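Local structure of genome packaging NTPase B204 (Sulfolobus turreted icosahedral virus 2, 4KFU) at residues A[39-44]-A[105-110]; A[71-74]-A[79-82]; A[16-21]-A[48-53]. The protein probably hydrolyses nucleoside triphosphates to power the packaging of viral DNA, as a P-loop ATPase of the FtsK-HerA superfamily. All coordinates share one frame; numbering follows the deposited sequence.

Contact 1 of 3, residues A[39-44]-A[105-110]; sequences DDHNLL and AYYHFK. With ZN (zinc ion), chain L.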
loop_
_atom_site.group_PDB
_atom_site.type_symbol
_atom_site.label_atom_id
_atom_site.label_comp_id
_atom_site.label_asym_id
_atom_site.label_seq_id
_atom_site.Cartn_x
_atom_site.Cartn_y
_atom_site.Cartn_z
ATOM N N ASP A 39 -3.561 6.826 -4.703
ATOM C CA ASP A 39 -4.510 6.237 -5.650
ATOM C C ASP A 39 -5.726 5.785 -4.845
ATOM O O ASP A 39 -5.686 4.753 -4.163
ATOM C CB ASP A 39 -3.833 5.065 -6.381
ATOM C CG ASP A 39 -4.768 4.303 -7.322
ATOM O OD1 ASP A 39 -5.822 4.828 -7.723
ATOM O OD2 ASP A 39 -4.446 3.141 -7.674
ATOM N N ASP A 40 -6.797 6.577 -4.919
ATOM C CA ASP A 40 -7.986 6.440 -4.052
ATOM C C ASP A 40 -9.175 5.872 -4.838
ATOM O O ASP A 40 -9.541 6.397 -5.898
ATOM C CB ASP A 40 -8.341 7.829 -3.496
ATOM C CG ASP A 40 -9.334 7.790 -2.323
ATOM O OD1 ASP A 40 -10.051 6.781 -2.129
ATOM O OD2 ASP A 40 -9.407 8.803 -1.597
ATOM N N HIS A 41 -9.791 4.813 -4.324
ATOM C CA HIS A 41 -10.891 4.168 -5.037
ATOM C C HIS A 41 -12.250 4.341 -4.364
ATOM O O HIS A 41 -13.276 3.914 -4.902
ATOM C CB HIS A 41 -10.579 2.679 -5.230
ATOM C CG HIS A 41 -9.250 2.434 -5.883
ATOM N ND1 HIS A 41 -8.106 2.163 -5.161
ATOM C CD2 HIS A 41 -8.880 2.471 -7.181
ATOM C CE1 HIS A 41 -7.091 2.012 -5.996
ATOM N NE2 HIS A 41 -7.533 2.204 -7.230
ATOM N N ASN A 42 -12.253 4.984 -3.201
ATOM C CA ASN A 42 -13.455 5.075 -2.371
ATOM C C ASN A 42 -14.090 6.461 -2.349
ATOM O O ASN A 42 -13.532 7.395 -1.757
ATOM C CB ASN A 42 -13.135 4.667 -0.934
ATOM C CG ASN A 42 -13.033 3.173 -0.761
ATOM O OD1 ASN A 42 -13.131 2.415 -1.728
ATOM N ND2 ASN A 42 -12.828 2.734 0.481
ATOM N N LEU A 43 -15.261 6.580 -2.970
ATOM C CA LEU A 43 -16.023 7.829 -2.942
ATOM C C LEU A 43 -16.755 8.024 -1.617
ATOM O O LEU A 43 -17.236 7.066 -1.007
ATOM C CB LEU A 43 -17.034 7.880 -4.088
ATOM C CG LEU A 43 -16.503 8.331 -5.444
ATOM C CD1 LEU A 43 -17.650 8.478 -6.452
ATOM C CD2 LEU A 43 -15.722 9.635 -5.299
ATOM N N LEU A 44 -16.831 9.274 -1.171
ATOM C CA LEU A 44 -17.583 9.621 0.034
ATOM C C LEU A 44 -18.806 10.462 -0.331
ATOM O O LEU A 44 -19.129 10.605 -1.513
ATOM C CB LEU A 44 -16.698 10.378 1.019
ATOM C CG LEU A 44 -15.605 9.553 1.692
ATOM C CD1 LEU A 44 -14.974 10.352 2.825
ATOM C CD2 LEU A 44 -16.177 8.235 2.196
ATOM N N ALA A 105 -5.810 -2.055 -3.021
ATOM C CA ALA A 105 -4.853 -2.400 -4.072
ATOM C C ALA A 105 -5.232 -3.598 -4.937
ATOM O O ALA A 105 -4.555 -3.870 -5.922
ATOM C CB ALA A 105 -3.442 -2.580 -3.501
ATOM N N TYR A 106 -6.296 -4.322 -4.585
ATOM C CA TYR A 106 -6.717 -5.461 -5.407
ATOM C C TYR A 106 -7.212 -5.034 -6.787
ATOM O O TYR A 106 -7.369 -5.866 -7.680
ATOM C CB TYR A 106 -7.784 -6.301 -4.702
ATOM C CG TYR A 106 -8.994 -5.516 -4.276
ATOM C CD1 TYR A 106 -10.028 -5.246 -5.169
ATOM C CD2 TYR A 106 -9.107 -5.041 -2.973
ATOM C CE1 TYR A 106 -11.145 -4.514 -4.772
ATOM C CE2 TYR A 106 -10.212 -4.314 -2.565
ATOM C CZ TYR A 106 -11.226 -4.053 -3.464
ATOM O OH TYR A 106 -12.319 -3.328 -3.037
ATOM N N TYR A 107 -7.488 -3.749 -6.972
ATOM C CA TYR A 107 -7.892 -3.302 -8.301
ATOM C C TYR A 107 -6.778 -3.443 -9.320
ATOM O O TYR A 107 -7.044 -3.708 -10.488
ATOM C CB TYR A 107 -8.376 -1.857 -8.267
ATOM C CG TYR A 107 -9.711 -1.735 -7.600
ATOM C CD1 TYR A 107 -10.837 -2.352 -8.144
ATOM C CD2 TYR A 107 -9.848 -1.032 -6.418
ATOM C CE1 TYR A 107 -12.076 -2.256 -7.519
ATOM C CE2 TYR A 107 -11.076 -0.928 -5.790
ATOM C CZ TYR A 107 -12.186 -1.540 -6.342
ATOM O OH TYR A 107 -13.409 -1.435 -5.703
ATOM N N HIS A 108 -5.533 -3.278 -8.874
ATOM C CA HIS A 108 -4.391 -3.242 -9.803
ATOM C C HIS A 108 -3.435 -4.416 -9.637
ATOM O O HIS A 108 -2.618 -4.691 -10.522
ATOM C CB HIS A 108 -3.622 -1.932 -9.614
ATOM C CG HIS A 108 -4.464 -0.709 -9.813
ATOM N ND1 HIS A 108 -5.300 -0.565 -10.900
ATOM C CD2 HIS A 108 -4.585 0.419 -9.084
ATOM C CE1 HIS A 108 -5.919 0.603 -10.817
ATOM N NE2 HIS A 108 -5.499 1.219 -9.732
ATOM N N PHE A 109 -3.519 -5.085 -8.491
ATOM C CA PHE A 109 -2.587 -6.171 -8.167
ATOM C C PHE A 109 -3.329 -7.464 -7.815
ATOM O O PHE A 109 -2.882 -8.252 -6.972
ATOM C CB PHE A 109 -1.704 -5.764 -6.989
ATOM C CG PHE A 109 -0.774 -4.608 -7.274
ATOM C CD1 PHE A 109 -1.231 -3.294 -7.215
ATOM C CD2 PHE A 109 0.572 -4.833 -7.540
ATOM C CE1 PHE A 109 -0.375 -2.234 -7.443
ATOM C CE2 PHE A 109 1.437 -3.774 -7.776
ATOM C CZ PHE A 109 0.963 -2.471 -7.729
ATOM N N LYS A 110 -4.470 -7.678 -8.459
ATOM C CA LYS A 110 -5.350 -8.780 -8.096
ATOM C C LYS A 110 -4.701 -10.149 -8.323
ATOM O O LYS A 110 -3.967 -10.345 -9.286
ATOM C CB LYS A 110 -6.657 -8.677 -8.899
ATOM C CG LYS A 110 -7.835 -9.320 -8.210
ATOM C CD LYS A 110 -9.001 -9.562 -9.164
ATOM C CE LYS A 110 -10.054 -10.448 -8.486
ATOM N NZ LYS A 110 -11.246 -10.726 -9.347
HETATM ZN ZN ZN L . -6.362 2.808 -8.830
#

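Contact 2 of 3, residues A[71-74]-A[79-82]; sequences VYDR and DFFE. With ZN (zinc ion), chain L.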
loop_
_atom_site.group_PDB
_atom_site.type_symbol
_atom_site.label_atom_id
_atom_site.label_comp_id
_atom_site.label_asym_id
_atom_site.label_seq_id
_atom_site.Cartn_x
_atom_site.Cartn_y
_atom_site.Cartn_z
ATOM N N VAL A 71 -5.481 11.141 -6.090
ATOM C CA VAL A 71 -6.076 10.832 -7.373
ATOM C C VAL A 71 -7.257 9.895 -7.155
ATOM O O VAL A 71 -7.068 8.748 -6.749
ATOM C CB VAL A 71 -5.066 10.080 -8.274
ATOM C CG1 VAL A 71 -5.555 10.055 -9.716
ATOM C CG2 VAL A 71 -3.677 10.701 -8.169
ATOM N N TYR A 72 -8.474 10.354 -7.429
ATOM C CA TYR A 72 -9.597 9.425 -7.402
ATOM C C TYR A 72 -9.601 8.580 -8.673
ATOM O O TYR A 72 -9.638 9.117 -9.782
ATOM C CB TYR A 72 -10.942 10.134 -7.252
ATOM C CG TYR A 72 -12.082 9.161 -7.434
ATOM C CD1 TYR A 72 -12.351 8.204 -6.468
ATOM C CD2 TYR A 72 -12.862 9.172 -8.588
ATOM C CE1 TYR A 72 -13.376 7.286 -6.629
ATOM C CE2 TYR A 72 -13.897 8.257 -8.762
ATOM C CZ TYR A 72 -14.147 7.317 -7.777
ATOM O OH TYR A 72 -15.168 6.403 -7.932
ATOM N N ASP A 73 -9.573 7.259 -8.510
ATOM C CA ASP A 73 -9.504 6.331 -9.645
ATOM C C ASP A 73 -10.866 5.713 -9.955
ATOM O O ASP A 73 -11.314 4.789 -9.271
ATOM C CB ASP A 73 -8.470 5.234 -9.371
ATOM C CG ASP A 73 -8.410 4.182 -10.468
ATOM O OD1 ASP A 73 -8.921 4.411 -11.589
ATOM O OD2 ASP A 73 -7.834 3.109 -10.211
ATOM N N ARG A 74 -11.499 6.222 -11.008
ATOM C CA ARG A 74 -12.844 5.825 -11.389
ATOM C C ARG A 74 -12.853 4.527 -12.193
ATOM O O ARG A 74 -13.658 3.635 -11.928
ATOM C CB ARG A 74 -13.504 6.953 -12.199
ATOM C CG ARG A 74 -14.823 6.577 -12.860
ATOM N N ASP A 79 -5.130 0.082 -17.524
ATOM C CA ASP A 79 -4.718 1.257 -18.293
ATOM C C ASP A 79 -4.458 2.438 -17.377
ATOM O O ASP A 79 -3.512 3.208 -17.586
ATOM C CB ASP A 79 -5.768 1.621 -19.332
ATOM N N PHE A 80 -5.302 2.579 -16.358
ATOM C CA PHE A 80 -5.164 3.690 -15.434
ATOM C C PHE A 80 -3.888 3.556 -14.622
ATOM O O PHE A 80 -3.151 4.526 -14.487
ATOM C CB PHE A 80 -6.361 3.810 -14.492
ATOM C CG PHE A 80 -6.284 5.007 -13.581
ATOM C CD1 PHE A 80 -6.775 6.237 -13.998
ATOM C CD2 PHE A 80 -5.694 4.912 -12.324
ATOM C CE1 PHE A 80 -6.697 7.348 -13.176
ATOM C CE2 PHE A 80 -5.609 6.021 -11.497
ATOM C CZ PHE A 80 -6.114 7.240 -11.923
ATOM N N PHE A 81 -3.632 2.370 -14.063
ATOM C CA PHE A 81 -2.420 2.214 -13.254
ATOM C C PHE A 81 -1.166 2.508 -14.084
ATOM O O PHE A 81 -0.214 3.128 -13.597
ATOM C CB PHE A 81 -2.300 0.842 -12.583
ATOM C CG PHE A 81 -1.054 0.718 -11.757
ATOM C CD1 PHE A 81 -0.971 1.333 -10.513
ATOM C CD2 PHE A 81 0.063 0.064 -12.249
ATOM C CE1 PHE A 81 0.201 1.265 -9.756
ATOM C CE2 PHE A 81 1.231 0.000 -11.505
ATOM C CZ PHE A 81 1.300 0.594 -10.261
ATOM N N GLU A 82 -1.171 2.078 -15.344
ATOM C CA GLU A 82 -0.000 2.304 -16.186
ATOM C C GLU A 82 0.265 3.802 -16.346
ATOM O O GLU A 82 1.407 4.256 -16.215
ATOM C CB GLU A 82 -0.137 1.592 -17.536
ATOM C CG GLU A 82 -0.038 0.075 -17.415
ATOM C CD GLU A 82 0.842 -0.550 -18.487
ATOM O OE1 GLU A 82 0.284 -1.023 -19.504
ATOM O OE2 GLU A 82 2.088 -0.577 -18.313
HETATM ZN ZN ZN L . -6.362 2.808 -8.830
#

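Contact 3 of 3, residues A[16-21]-A[48-53]; sequences GKSYLI and SEYSKF. With MG (magnesium ion), chain K; ACP (phosphomethylphosphonic acid adenylate ester), chain E.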
loop_
_atom_site.group_PDB
_atom_site.type_symbol
_atom_site.label_atom_id
_atom_site.label_comp_id
_atom_site.label_asym_id
_atom_site.label_seq_id
_atom_site.Cartn_x
_atom_site.Cartn_y
_atom_site.Cartn_z
ATOM N N GLY A 16 -8.444 -1.364 10.840
ATOM C CA GLY A 16 -7.606 -0.240 11.210
ATOM C C GLY A 16 -6.458 0.011 10.251
ATOM O O GLY A 16 -5.580 0.821 10.541
ATOM N N LYS A 17 -6.456 -0.658 9.099
ATOM C CA LYS A 17 -5.348 -0.493 8.147
ATOM C C LYS A 17 -5.277 0.909 7.509
ATOM O O LYS A 17 -4.190 1.461 7.353
ATOM C CB LYS A 17 -5.370 -1.583 7.063
ATOM C CG LYS A 17 -6.538 -1.497 6.089
ATOM C CD LYS A 17 -6.602 -2.729 5.201
ATOM C CE LYS A 17 -7.876 -2.755 4.354
ATOM N NZ LYS A 17 -9.082 -3.055 5.203
ATOM N N SER A 18 -6.424 1.478 7.140
ATOM C CA SER A 18 -6.433 2.831 6.573
ATOM C C SER A 18 -6.112 3.849 7.652
ATOM O O SER A 18 -5.508 4.884 7.377
ATOM C CB SER A 18 -7.779 3.157 5.937
ATOM O OG SER A 18 -7.905 2.518 4.690
ATOM N N TYR A 19 -6.523 3.545 8.877
ATOM C CA TYR A 19 -6.219 4.394 10.028
ATOM C C TYR A 19 -4.709 4.466 10.209
ATOM O O TYR A 19 -4.153 5.526 10.489
ATOM C CB TYR A 19 -6.876 3.819 11.279
ATOM C CG TYR A 19 -6.940 4.761 12.468
ATOM C CD1 TYR A 19 -8.014 5.636 12.629
ATOM C CD2 TYR A 19 -5.940 4.762 13.434
ATOM C CE1 TYR A 19 -8.086 6.495 13.722
ATOM C CE2 TYR A 19 -6.000 5.616 14.524
ATOM C CZ TYR A 19 -7.076 6.479 14.662
ATOM O OH TYR A 19 -7.134 7.320 15.742
ATOM N N LEU A 20 -4.052 3.321 10.057
ATOM C CA LEU A 20 -2.593 3.246 10.056
ATOM C C LEU A 20 -1.969 4.155 8.981
ATOM O O LEU A 20 -0.984 4.857 9.227
ATOM C CB LEU A 20 -2.161 1.791 9.824
ATOM C CG LEU A 20 -0.811 1.346 10.379
ATOM C CD1 LEU A 20 -0.710 1.665 11.857
ATOM C CD2 LEU A 20 -0.619 -0.157 10.141
ATOM N N ILE A 21 -2.531 4.115 7.779
ATOM C CA ILE A 21 -2.044 4.962 6.695
ATOM C C ILE A 21 -2.224 6.436 7.055
ATOM O O ILE A 21 -1.284 7.234 6.917
ATOM C CB ILE A 21 -2.757 4.643 5.367
ATOM C CG1 ILE A 21 -2.315 3.265 4.859
ATOM C CG2 ILE A 21 -2.450 5.699 4.318
ATOM C CD1 ILE A 21 -3.052 2.786 3.619
ATOM N N SER A 48 -13.525 12.026 -1.976
ATOM C CA SER A 48 -13.128 10.641 -1.758
ATOM C C SER A 48 -12.472 10.486 -0.393
ATOM O O SER A 48 -12.185 11.479 0.284
ATOM C CB SER A 48 -12.192 10.167 -2.870
ATOM O OG SER A 48 -10.989 10.912 -2.870
ATOM N N GLU A 49 -12.227 9.240 0.006
ATOM C CA GLU A 49 -11.785 8.961 1.373
ATOM C C GLU A 49 -10.578 9.795 1.793
ATOM O O GLU A 49 -10.518 10.304 2.915
ATOM C CB GLU A 49 -11.479 7.474 1.562
ATOM C CG GLU A 49 -10.799 7.188 2.903
ATOM C CD GLU A 49 -10.748 5.710 3.246
ATOM O OE1 GLU A 49 -10.873 4.868 2.320
ATOM O OE2 GLU A 49 -10.578 5.393 4.447
ATOM N N TYR A 50 -9.633 9.976 0.879
ATOM C CA TYR A 50 -8.398 10.675 1.235
ATOM C C TYR A 50 -8.344 12.144 0.778
ATOM O O TYR A 50 -7.271 12.754 0.810
ATOM C CB TYR A 50 -7.191 9.912 0.672
ATOM C CG TYR A 50 -6.881 8.622 1.412
ATOM C CD1 TYR A 50 -5.988 8.604 2.483
ATOM C CD2 TYR A 50 -7.472 7.424 1.033
ATOM C CE1 TYR A 50 -5.691 7.407 3.167
ATOM C CE2 TYR A 50 -7.184 6.228 1.709
ATOM C CZ TYR A 50 -6.292 6.232 2.768
ATOM O OH TYR A 50 -6.016 5.046 3.434
ATOM N N SER A 51 -9.488 12.710 0.382
ATOM C CA SER A 51 -9.543 14.099 -0.114
ATOM C C SER A 51 -8.830 15.125 0.768
ATOM O O SER A 51 -8.218 16.063 0.273
ATOM C CB SER A 51 -10.994 14.543 -0.348
ATOM O OG SER A 51 -11.504 13.981 -1.540
ATOM N N LYS A 52 -8.886 14.939 2.079
ATOM C CA LYS A 52 -8.265 15.891 2.986
ATOM C C LYS A 52 -6.734 15.817 3.016
ATOM O O LYS A 52 -6.075 16.703 3.572
ATOM C CB LYS A 52 -8.823 15.695 4.406
ATOM N N PHE A 53 -6.165 14.775 2.419
ATOM C CA PHE A 53 -4.734 14.504 2.579
ATOM C C PHE A 53 -3.809 15.031 1.480
ATOM O O PHE A 53 -2.598 14.789 1.522
ATOM C CB PHE A 53 -4.504 13.004 2.787
ATOM C CG PHE A 53 -5.045 12.505 4.088
ATOM C CD1 PHE A 53 -4.271 12.546 5.231
ATOM C CD2 PHE A 53 -6.345 12.033 4.175
ATOM C CE1 PHE A 53 -4.770 12.096 6.447
ATOM C CE2 PHE A 53 -6.866 11.587 5.391
ATOM C CZ PHE A 53 -6.073 11.619 6.527
HETATM MG MG MG K . -9.794 1.492 4.474
HETATM P PG ACP E . -12.592 0.222 5.015
HETATM O O1G ACP E . -12.796 -1.278 4.487
HETATM O O2G ACP E . -11.385 0.877 4.188
HETATM O O3G ACP E . -13.845 0.998 4.824
HETATM P PB ACP E . -10.455 -0.120 7.124
HETATM O O1B ACP E . -9.478 0.758 6.198
HETATM O O2B ACP E . -10.181 -1.563 7.002
HETATM C C3B ACP E . -12.210 0.194 6.786
HETATM P PA ACP E . -10.013 1.859 9.107
HETATM O O1A ACP E . -10.833 2.733 8.186
HETATM O O2A ACP E . -8.522 2.073 9.257
HETATM O O3A ACP E . -10.198 0.313 8.666
HETATM O "O5'" ACP E . -10.615 1.959 10.596
HETATM C "C5'" ACP E . -11.988 1.750 10.919
HETATM C "C4'" ACP E . -12.264 2.421 12.270
HETATM O "O4'" ACP E . -11.555 1.821 13.363
HETATM C "C3'" ACP E . -11.853 3.885 12.252
HETATM O "O3'" ACP E . -13.015 4.714 12.118
HETATM C "C2'" ACP E . -11.220 4.155 13.596
HETATM O "O2'" ACP E . -12.136 4.973 14.314
HETATM C "C1'" ACP E . -11.079 2.808 14.290
HETATM N N9 ACP E . -9.631 2.607 14.559
HETATM C C8 ACP E . -8.741 2.073 13.700
HETATM N N7 ACP E . -7.495 2.029 14.246
HETATM C C5 ACP E . -7.577 2.559 15.479
HETATM C C6 ACP E . -6.636 2.815 16.595
HETATM N N6 ACP E . -5.321 2.512 16.513
HETATM N N1 ACP E . -7.138 3.388 17.713
HETATM C C2 ACP E . -8.443 3.708 17.822
HETATM N N3 ACP E . -9.352 3.500 16.852
HETATM C C4 ACP E . -8.986 2.936 15.676
HETATM O O HOH W 1 -10.082 2.479 2.648
HETATM O O HOH W 2 -10.794 3.068 5.393
HETATM O O HOH W 3 -8.712 0.301 3.144
#

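Contact 1 of 3, residues A[39-44]-A[105-110]
His-41 and Tyr-107 lie 8.7 Å apart at their CA atoms, so the two backbones do not pair, and side chains alone bridge the gap. Residues 39-40 finish a strand before the chain turns into a loop; in 105-110 the carbonyl O of Ala-105 receives both His-108 N and Phe-109 N, a compact turn that presents Tyr-107 and His-108 to the strand end. No hydrogen bond crosses the contact. A zinc ion joins the segments instead. Asp-39 grips it with both carboxylate oxygens, OD1 at 2.4 Å and OD2 at 2.3 Å from the metal. His-41 NE2 (2.1 Å) and His-108 NE2 (2.0 Å) also bind the zinc, and Asp-73 supplies the fifth ligand atom. The Asp-39 carboxylate and the His-108 ring approach from opposite directions and lie nearly coplanar, 21° apart, with Asp-39 OD2 at the ring edge only 3.0 Å from His-108 NE2; this closeness follows from their shared metal. Tyr-107 adds an aromatic contact: its CD2 sits 3.6 Å above one face of the His-41 imidazole, toward the rim. The two ring planes are inclined obliquely, at 43°. In His-41, CG stands opposite the carbonyl carbon (chi1 -54°), which carries NE2 to the zinc while ND1 hydrogen-bonds Glu-104 OE1. That second bond probably fixes the rotation of the imidazole. Next to the site, Asp-40 OD1 accepts from Asn-42 N in an Asx turn that shapes the exit from the strand. Strand 35-40 lies in the sheet between strands 68-72 and 98-102; Ile-102 of the latter touches Asp-39 and His-41, while Phe-80 and Leu-84 of helix 78-95 pack on Asp-39.

Contact 2 of 3, residues A[71-74]-A[79-82]
Val-71 and Asp-73 both turn their side chains to Phe-80 at the start of a beta-alpha-beta crossover, in which strand 68-72 leads through a short loop into helix 78-95 and on to the parallel strand 98-102. The closest CA pair, Asp-73 and Phe-80, is 7.7 Å apart, a gap filled by side chains without a hydrogen bond between the segments. Val-71, still in the strand, places CG1 anti to its amide nitrogen (chi1 -166°) and brings that methyl in the plane of the Phe-80 ring, at its edge, 3.6 Å from CZ. Tyr-72 starts off in the opposite direction, as strand alternation predicts, and packs on Leu-43 and Ser-48. Asp-73 then returns to the side of Val-71. Its carboxylate is stacked on the phenyl ring, the planes only 10° apart, with OD1 3.3 Å above the ring plane and displaced toward the rim. The phenylalanine gets there because CG extends away from its own backbone nitrogen (chi1 -176°), which directs the ring from the helix to the strand end. Phe-80 N is in turn bonded to OD1 of Asn-77, just ahead of the helix. Asp-39, His-41 and His-108 complete the zinc site that Asp-73 joins. The carboxylate of Asp-73 is probably fixed by a bond at each oxygen, with the phenyl ring merely flanking it: OD1, over the ring, is also hydrogen-bonded to a residue adjoining the segment, and OD2 binds the zinc at 2.0 Å.

Contact 3 of 3, residues A[16-21]-A[48-53]
Tyr-50, Ser-18 and Ile-21 carry most of this contact, which sets a loop against the Walker A motif, or P-loop, at the point where its phosphate-binding turn becomes helix 17-31. Tyr-50 gives up the largest area. Its phenol reaches the helix with the hydroxyl leading: OH is 3.4 Å from Ser-18 OG. Both hydroxyls are hydrogen-bonded to the same oxygen, OD2 of Asp-103, which follows strand 98-102 in a position consistent with a Walker B aspartate. The shared partner is consistent with their closeness and gives these buried polar ends a common acceptor. Beside it, Ile-21 crosses the tyrosine at about a right angle. With CG1 anti to the carbonyl carbon (chi1 -70°), CG2 falls anti to the backbone nitrogen and touches the ring at CE1, 3.8 Å away, and thus supplies an apolar flank to the phenol. Ser-18 is the serine of the motif: OG binds the magnesium ion at 2.2 Å, alongside a beta-phosphate and a gamma-phosphate oxygen of the ATP analogue and three waters. Around the same turn, Lys-17 NZ donates to O2B of the nucleotide, and the amides of Gly-16, Ser-18 and Tyr-19 bond to phosphate-chain oxygens. The adenine lies over one face of the Tyr-19 ring. On the side of residues 48-53, a type I turn from Ser-48 to Ser-51 sends Glu-49 toward the metal, its chain extended and its OE2 also in a salt bridge with Lys-22. The glutamate stays in the second shell, with OE1 4.1 Å from magnesium. One metal-bound water lies 2.5 Å from Glu-49 OE1; another donates to Glu-49 OE2 and also to O1A of the alpha-phosphate, 2.8 Å away.

All three contacts are mostly buried, with one partly exposed residue at each interface (Tyr-107, Phe-80 and Glu-49), yet their chemistry differs. Contacts 1 and 2 share the zinc ion and the neighbouring strands 35-40 and 68-72; contact 2 is nested within the chain loop that contact 1 closes, and Asp-40 makes probable backbone bonds to Val-71 and Asp-73. In contact 1 metal ligands come from both segments, in contact 2 from one, faced by a phenylalanine. Contact 3 lies at the nucleotide and magnesium site, its polar links relayed by waters and an outside carboxylate. It meets contact 1 through Asp-40 OD2 and Tyr-50 N and, although its centre is about 17 Å from that of contact 2, Ser-48 still packs on Tyr-72.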